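CrmK (Actinoalloteichus sp. WH1-2216-6, PDB 5I1V) is an FAD-dependent oxidase with covalently bound flavin that acts in recycling shunt products during caerulomycin biosynthesis. Local coordinates at residues A221-R227 / T313-W319; W466-Y471 / A494-R498. One frame throughout, in Å; residues are numbered along the deposited sequence.

Contact 1: A221-R227 / T313-W319; sequences ASFHVAR and TRRRLPW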
loop_
_atom_site.group_PDB
_atom_site.type_symbol
_atom_site.label_atom_id
_atom_site.label_comp_id
_atom_site.label_asym_id
_atom_site.label_seq_id
_atom_site.Cartn_x
_atom_site.Cartn_y
_atom_site.Cartn_z
ATOM N N ALA A 221 13.731 18.112 4.325
ATOM C CA ALA A 221 13.615 17.146 5.414
ATOM C C ALA A 221 12.180 17.047 5.941
ATOM O O ALA A 221 11.748 15.984 6.302
ATOM C CB ALA A 221 14.585 17.489 6.538
ATOM N N SER A 222 11.445 18.151 5.954
ATOM C CA SER A 222 10.096 18.116 6.510
ATOM C C SER A 222 9.286 19.262 5.977
ATOM O O SER A 222 9.865 20.208 5.414
ATOM C CB SER A 222 10.102 18.067 8.037
ATOM O OG SER A 222 10.293 19.314 8.592
ATOM N N PHE A 223 7.964 19.093 6.093
ATOM C CA PHE A 223 6.958 19.912 5.466
ATOM C C PHE A 223 5.877 20.295 6.463
ATOM O O PHE A 223 5.505 19.495 7.327
ATOM C CB PHE A 223 6.250 19.122 4.363
ATOM C CG PHE A 223 7.057 19.005 3.120
ATOM C CD1 PHE A 223 8.122 18.162 3.080
ATOM C CD2 PHE A 223 6.772 19.778 2.005
ATOM C CE1 PHE A 223 8.920 18.073 1.953
ATOM C CE2 PHE A 223 7.557 19.694 0.880
ATOM C CZ PHE A 223 8.635 18.835 0.853
ATOM N N HIS A 224 5.368 21.500 6.304
ATOM C CA HIS A 224 4.099 21.891 6.911
ATOM C C HIS A 224 2.996 21.467 5.949
ATOM O O HIS A 224 3.066 21.774 4.743
ATOM C CB HIS A 224 4.014 23.413 7.068
ATOM C CG HIS A 224 4.996 23.989 8.034
ATOM N ND1 HIS A 224 4.938 23.744 9.388
ATOM C CD2 HIS A 224 6.058 24.807 7.846
ATOM C CE1 HIS A 224 5.925 24.382 9.993
ATOM N NE2 HIS A 224 6.618 25.035 9.080
ATOM N N VAL A 225 1.955 20.826 6.477
ATOM C CA VAL A 225 0.915 20.240 5.672
ATOM C C VAL A 225 -0.407 20.860 6.125
ATOM O O VAL A 225 -0.602 21.108 7.292
ATOM C CB VAL A 225 0.870 18.707 5.845
ATOM C CG1 VAL A 225 -0.279 18.121 5.040
ATOM C CG2 VAL A 225 2.221 18.046 5.444
ATOM N N ALA A 226 -1.271 21.173 5.181
ATOM C CA ALA A 226 -2.597 21.657 5.485
ATOM C C ALA A 226 -3.593 20.849 4.680
ATOM O O ALA A 226 -3.432 20.666 3.467
ATOM C CB ALA A 226 -2.714 23.137 5.135
ATOM N N ARG A 227 -4.631 20.383 5.353
ATOM C CA ARG A 227 -5.657 19.599 4.713
ATOM C C ARG A 227 -6.946 20.370 5.017
ATOM O O ARG A 227 -7.211 20.754 6.148
ATOM C CB ARG A 227 -5.651 18.177 5.243
ATOM C CG ARG A 227 -4.213 17.618 5.374
ATOM C CD ARG A 227 -4.016 16.206 4.832
ATOM N NE ARG A 227 -4.800 15.252 5.605
ATOM C CZ ARG A 227 -5.610 14.314 5.107
ATOM N NH1 ARG A 227 -5.735 14.120 3.789
ATOM N NH2 ARG A 227 -6.292 13.532 5.947
ATOM N N THR A 313 -7.007 21.208 9.081
ATOM C CA THR A 313 -6.020 20.697 10.019
ATOM C C THR A 313 -4.645 21.012 9.439
ATOM O O THR A 313 -4.459 20.984 8.211
ATOM C CB THR A 313 -6.145 19.164 10.245
ATOM O OG1 THR A 313 -5.218 18.757 11.253
ATOM C CG2 THR A 313 -5.796 18.383 9.013
ATOM N N ARG A 314 -3.707 21.350 10.310
ATOM C CA ARG A 314 -2.337 21.666 9.901
ATOM C C ARG A 314 -1.391 20.897 10.783
ATOM O O ARG A 314 -1.665 20.748 11.973
ATOM C CB ARG A 314 -2.088 23.178 10.004
ATOM C CG ARG A 314 -2.872 23.962 8.945
ATOM C CD ARG A 314 -2.681 25.479 9.006
ATOM N NE ARG A 314 -1.306 25.896 8.739
ATOM C CZ ARG A 314 -0.907 27.157 8.583
ATOM N NH1 ARG A 314 -1.781 28.161 8.627
ATOM N NH2 ARG A 314 0.374 27.420 8.357
ATOM N N ARG A 315 -0.288 20.399 10.207
ATOM C CA ARG A 315 0.704 19.687 10.995
ATOM C C ARG A 315 2.007 19.639 10.217
ATOM O O ARG A 315 2.038 19.940 9.044
ATOM C CB ARG A 315 0.228 18.271 11.271
ATOM C CG ARG A 315 0.068 17.419 10.004
ATOM C CD ARG A 315 -0.552 16.045 10.288
ATOM N NE ARG A 315 0.218 15.360 11.326
ATOM C CZ ARG A 315 -0.064 14.152 11.820
ATOM N NH1 ARG A 315 -1.075 13.429 11.345
ATOM N NH2 ARG A 315 0.701 13.662 12.787
ATOM N N ARG A 316 3.073 19.251 10.891
ATOM C CA ARG A 316 4.392 19.162 10.296
ATOM C C ARG A 316 4.758 17.680 10.206
ATOM O O ARG A 316 4.530 16.916 11.140
ATOM C CB ARG A 316 5.328 19.941 11.205
ATOM C CG ARG A 316 6.743 20.181 10.766
ATOM C CD ARG A 316 7.457 20.883 11.924
ATOM N NE ARG A 316 8.845 21.255 11.661
ATOM C CZ ARG A 316 9.853 20.394 11.514
ATOM N NH1 ARG A 316 9.649 19.079 11.570
ATOM N NH2 ARG A 316 11.088 20.849 11.301
ATOM N N LEU A 317 5.317 17.243 9.082
ATOM C CA LEU A 317 5.667 15.836 8.947
ATOM C C LEU A 317 6.981 15.672 8.215
ATOM O O LEU A 317 7.357 16.535 7.412
ATOM C CB LEU A 317 4.577 15.089 8.191
ATOM C CG LEU A 317 3.306 14.688 8.942
ATOM C CD1 LEU A 317 2.366 14.016 7.978
ATOM C CD2 LEU A 317 3.630 13.751 10.103
ATOM N N PRO A 318 7.676 14.552 8.453
ATOM C CA PRO A 318 8.858 14.343 7.603
ATOM C C PRO A 318 8.461 14.156 6.131
ATOM O O PRO A 318 7.336 13.752 5.842
ATOM C CB PRO A 318 9.494 13.088 8.194
ATOM C CG PRO A 318 9.090 13.094 9.637
ATOM C CD PRO A 318 7.651 13.611 9.590
ATOM N N TRP A 319 9.361 14.464 5.207
ATOM C CA TRP A 319 9.055 14.338 3.773
ATOM C C TRP A 319 8.404 13.002 3.350
ATOM O O TRP A 319 7.322 12.984 2.746
ATOM C CB TRP A 319 10.294 14.600 2.868
ATOM C CG TRP A 319 9.916 14.200 1.459
ATOM C CD1 TRP A 319 9.058 14.852 0.651
ATOM C CD2 TRP A 319 10.271 12.986 0.777
ATOM N NE1 TRP A 319 8.863 14.142 -0.494
ATOM C CE2 TRP A 319 9.611 13.000 -0.453
ATOM C CE3 TRP A 319 11.125 11.920 1.071
ATOM C CZ2 TRP A 319 9.734 11.971 -1.382
ATOM C CZ3 TRP A 319 11.258 10.894 0.143
ATOM C CH2 TRP A 319 10.557 10.916 -1.054
HETATM O O HOH W 1 0.916 23.945 8.176
#

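Contact 2: W466-Y471 / A494-R498; sequences WHTIYY and AFSIR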
loop_
_atom_site.group_PDB
_atom_site.type_symbol
_atom_site.label_atom_id
_atom_site.label_comp_id
_atom_site.label_asym_id
_atom_site.label_seq_id
_atom_site.Cartn_x
_atom_site.Cartn_y
_atom_site.Cartn_z
ATOM N N TRP A 466 -5.644 13.486 -31.675
ATOM C CA TRP A 466 -5.190 13.047 -30.348
ATOM C C TRP A 466 -3.694 13.302 -30.182
ATOM O O TRP A 466 -3.276 13.807 -29.161
ATOM C CB TRP A 466 -5.528 11.564 -30.078
ATOM C CG TRP A 466 -4.830 10.577 -31.008
ATOM C CD1 TRP A 466 -5.274 10.158 -32.226
ATOM C CD2 TRP A 466 -3.570 9.944 -30.806
ATOM N NE1 TRP A 466 -4.374 9.309 -32.782
ATOM C CE2 TRP A 466 -3.309 9.166 -31.941
ATOM C CE3 TRP A 466 -2.629 9.965 -29.775
ATOM C CZ2 TRP A 466 -2.162 8.395 -32.078
ATOM C CZ3 TRP A 466 -1.461 9.207 -29.920
ATOM C CH2 TRP A 466 -1.244 8.437 -31.065
ATOM N N HIS A 467 -2.888 12.998 -31.177
ATOM C CA HIS A 467 -1.433 13.063 -30.945
ATOM C C HIS A 467 -0.852 14.484 -30.771
ATOM O O HIS A 467 0.154 14.690 -30.109
ATOM C CB HIS A 467 -0.663 12.276 -31.998
ATOM C CG HIS A 467 -1.111 12.539 -33.395
ATOM N ND1 HIS A 467 -0.716 13.654 -34.097
ATOM C CD2 HIS A 467 -1.929 11.841 -34.221
ATOM C CE1 HIS A 467 -1.237 13.607 -35.311
ATOM N NE2 HIS A 467 -1.971 12.516 -35.410
ATOM N N THR A 468 -1.475 15.471 -31.388
ATOM C CA THR A 468 -1.129 16.839 -31.085
ATOM C C THR A 468 -1.419 17.263 -29.670
ATOM O O THR A 468 -0.617 17.980 -29.042
ATOM C CB THR A 468 -1.890 17.748 -32.045
ATOM O OG1 THR A 468 -1.488 17.351 -33.356
ATOM C CG2 THR A 468 -1.585 19.205 -31.745
ATOM N N ILE A 469 -2.571 16.829 -29.174
ATOM C CA ILE A 469 -2.991 17.145 -27.845
ATOM C C ILE A 469 -2.028 16.565 -26.790
ATOM O O ILE A 469 -1.781 17.204 -25.782
ATOM C CB ILE A 469 -4.414 16.653 -27.587
ATOM C CG1 ILE A 469 -5.375 17.471 -28.447
ATOM C CG2 ILE A 469 -4.766 16.839 -26.121
ATOM C CD1 ILE A 469 -6.709 16.824 -28.671
ATOM N N TYR A 470 -1.498 15.358 -27.040
ATOM C CA TYR A 470 -0.611 14.697 -26.056
ATOM C C TYR A 470 0.859 15.028 -26.237
ATOM O O TYR A 470 1.626 15.028 -25.271
ATOM C CB TYR A 470 -0.776 13.165 -26.136
ATOM C CG TYR A 470 -2.048 12.669 -25.553
ATOM C CD1 TYR A 470 -2.270 12.765 -24.195
ATOM C CD2 TYR A 470 -3.043 12.074 -26.350
ATOM C CE1 TYR A 470 -3.421 12.292 -23.633
ATOM C CE2 TYR A 470 -4.214 11.615 -25.798
ATOM C CZ TYR A 470 -4.385 11.715 -24.423
ATOM O OH TYR A 470 -5.521 11.302 -23.785
ATOM N N TYR A 471 1.272 15.315 -27.477
ATOM C CA TYR A 471 2.698 15.442 -27.768
ATOM C C TYR A 471 3.147 16.856 -28.259
ATOM O O TYR A 471 4.324 17.115 -28.514
ATOM C CB TYR A 471 3.089 14.355 -28.764
ATOM C CG TYR A 471 2.994 12.939 -28.279
ATOM C CD1 TYR A 471 3.814 12.490 -27.262
ATOM C CD2 TYR A 471 2.119 12.037 -28.837
ATOM C CE1 TYR A 471 3.763 11.175 -26.813
ATOM C CE2 TYR A 471 2.044 10.744 -28.378
ATOM C CZ TYR A 471 2.900 10.307 -27.386
ATOM O OH TYR A 471 2.895 9.014 -26.898
ATOM N N ALA A 494 -3.964 1.640 -29.091
ATOM C CA ALA A 494 -4.823 2.671 -29.758
ATOM C C ALA A 494 -4.095 4.002 -29.885
ATOM O O ALA A 494 -4.326 4.756 -30.819
ATOM C CB ALA A 494 -6.099 2.887 -28.989
ATOM N N PHE A 495 -3.250 4.332 -28.920
ATOM C CA PHE A 495 -2.508 5.581 -28.964
ATOM C C PHE A 495 -1.018 5.390 -29.161
ATOM O O PHE A 495 -0.249 6.224 -28.749
ATOM C CB PHE A 495 -2.750 6.383 -27.699
ATOM C CG PHE A 495 -4.062 7.145 -27.666
ATOM C CD1 PHE A 495 -4.847 7.329 -28.797
ATOM C CD2 PHE A 495 -4.457 7.772 -26.496
ATOM C CE1 PHE A 495 -6.009 8.088 -28.738
ATOM C CE2 PHE A 495 -5.634 8.532 -26.443
ATOM C CZ PHE A 495 -6.392 8.686 -27.558
ATOM N N SER A 496 -0.603 4.340 -29.839
ATOM C CA SER A 496 0.810 4.167 -30.096
ATOM C C SER A 496 1.283 5.103 -31.196
ATOM O O SER A 496 0.496 5.497 -32.048
ATOM C CB SER A 496 1.167 2.726 -30.391
ATOM O OG SER A 496 0.557 2.211 -31.555
ATOM N N ILE A 497 2.552 5.472 -31.132
ATOM C CA ILE A 497 3.146 6.336 -32.173
ATOM C C ILE A 497 3.000 5.605 -33.503
ATOM O O ILE A 497 3.545 4.517 -33.667
ATOM C CB ILE A 497 4.648 6.640 -31.921
ATOM C CG1 ILE A 497 4.923 7.207 -30.504
ATOM C CG2 ILE A 497 5.209 7.539 -32.980
ATOM C CD1 ILE A 497 4.114 8.398 -30.190
ATOM N N ARG A 498 2.314 6.198 -34.468
ATOM C CA ARG A 498 2.138 5.524 -35.776
ATOM C C ARG A 498 3.395 5.641 -36.632
ATOM O O ARG A 498 4.069 6.666 -36.623
ATOM C CB ARG A 498 0.969 6.106 -36.576
ATOM C CG ARG A 498 -0.387 6.105 -35.875
ATOM C CD ARG A 498 -0.729 4.751 -35.314
ATOM N NE ARG A 498 -2.157 4.597 -35.023
ATOM C CZ ARG A 498 -2.711 4.583 -33.813
ATOM N NH1 ARG A 498 -1.987 4.758 -32.712
ATOM N NH2 ARG A 498 -4.017 4.390 -33.711
HETATM O O HOH W 2 1.826 6.514 -26.852
#

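Contact 1: A221-R227 / T313-W319
Phe223, Val225 and Arg227 pair with Leu317, Arg315 and Thr313 as antiparallel hydrogen-bonded pairs, the two strand axes running at 156° and approaching to 4.6 Å. Val225 N to Arg315 O, at 2.7 Å, is the shortest of these backbone bonds. Beyond Pro318, which stands at the N-cap of helix 319-326 and has no N-H to give, Trp319 N bonds to Ala221 O (3.0 Å). With its CG anti to the backbone N (chi1 170°), Trp319 runs alongside Phe223, and CD1 of the indole meets Phe223 CE1 at 3.5 Å, the two rings inclined at 50°. Phe223, Val225 and Leu317 share one face of the sheet, where their apolar side chains pack on Thr322 of helix 319-326. Farther along that face the methyl CG2 of Thr313 lies 3.8 Å from Arg227 CB, while Arg315 NH1 bonds to Gly337 O of the second subunit. The other face carries His224, Ala226, Arg314 and Arg316. Small Ala226 admits the aliphatic part of Arg314, CG lying 3.9 Å from Ala226 CB, and a bend at chi3 turns the guanidinium to helix 291-303, where Ser296 OG and Glu292 O accept from it; a water bonds to its NE. The extended Arg316 lays one guanidinium face over Ser222 OG, 3.1 Å from NH1, a contact whose angles are too poor for a hydrogen bond. Such pairs define an antiparallel beta-sheet; here strand 311-318 is an edge strand, within this chain, of an eight-stranded one, flanked by helices and facing the second subunit.

Contact 2: W466-Y471 / A494-R498
Trp466 and Phe495 form an offset stack at the heart of an aromatic cluster completed by Tyr470, in the berberine-like part of the chain. The ring planes are only 12° apart, and the six-membered ring of the indole lies with its centroid 4.5 Å from that of Phe495. Trp466 holds CG between its backbone N and carbonyl carbon (chi1 64°), which turns the large flat indole to the 494-498 loop; Phe495 covers one of its faces, and His467 CB lies over the other. The side chain of Tyr470, one turn on in the helix, runs across that of Phe495 with the ring planes oblique, CE2 meeting Phe495 CE2 at 3.5 Å, while its hydroxyl bonds to Asp451 N. With an alanine in place of Trp466, Phe495 and the Arg498 guanidinium would probably lose the indole they pack on, and the Phe495 ring would be freer to turn. Ile497, its CG1 beside the backbone N (chi1 -53°), brings CD1 to 3.6 Å from Tyr471 CZ. The Tyr471 hydroxyl, also bonded to Gly189 O, receives a hydrogen bond from a water that donates to Phe495 O as well, bridging helix and loop. Arg498 sets one face of its guanidinium over Trp466 CZ2, yet its N-H groups serve the loop: NH1 and NH2 both reach Ala494 O from one face of its carbonyl plane, and NH1 meets Ser496 O at 2.7 Å, on a lone pair in the carbonyl plane.

Overall arrangement
Contacts 1 and 2 lie on opposite sides of the chain's centre, their own centres 39 Å apart and their nearest atoms about 25 Å apart, so they do not touch. They also follow one another in sequence, 221-227/313-319 closing before 466-471/494-498 opens. Their distances to the FAD differ. The side chain of Trp319 in contact 1 comes to about 12 Å from the cofactor and about 9 Å from the side chain of Phe123, an FAD-binding residue. In contact 2 the side chain of Ser496 is about 8 Å from FAD, and that of Tyr470 about 6 Å from that of FAD-binding Tyr446. Only contact 1 also meets the second subunit.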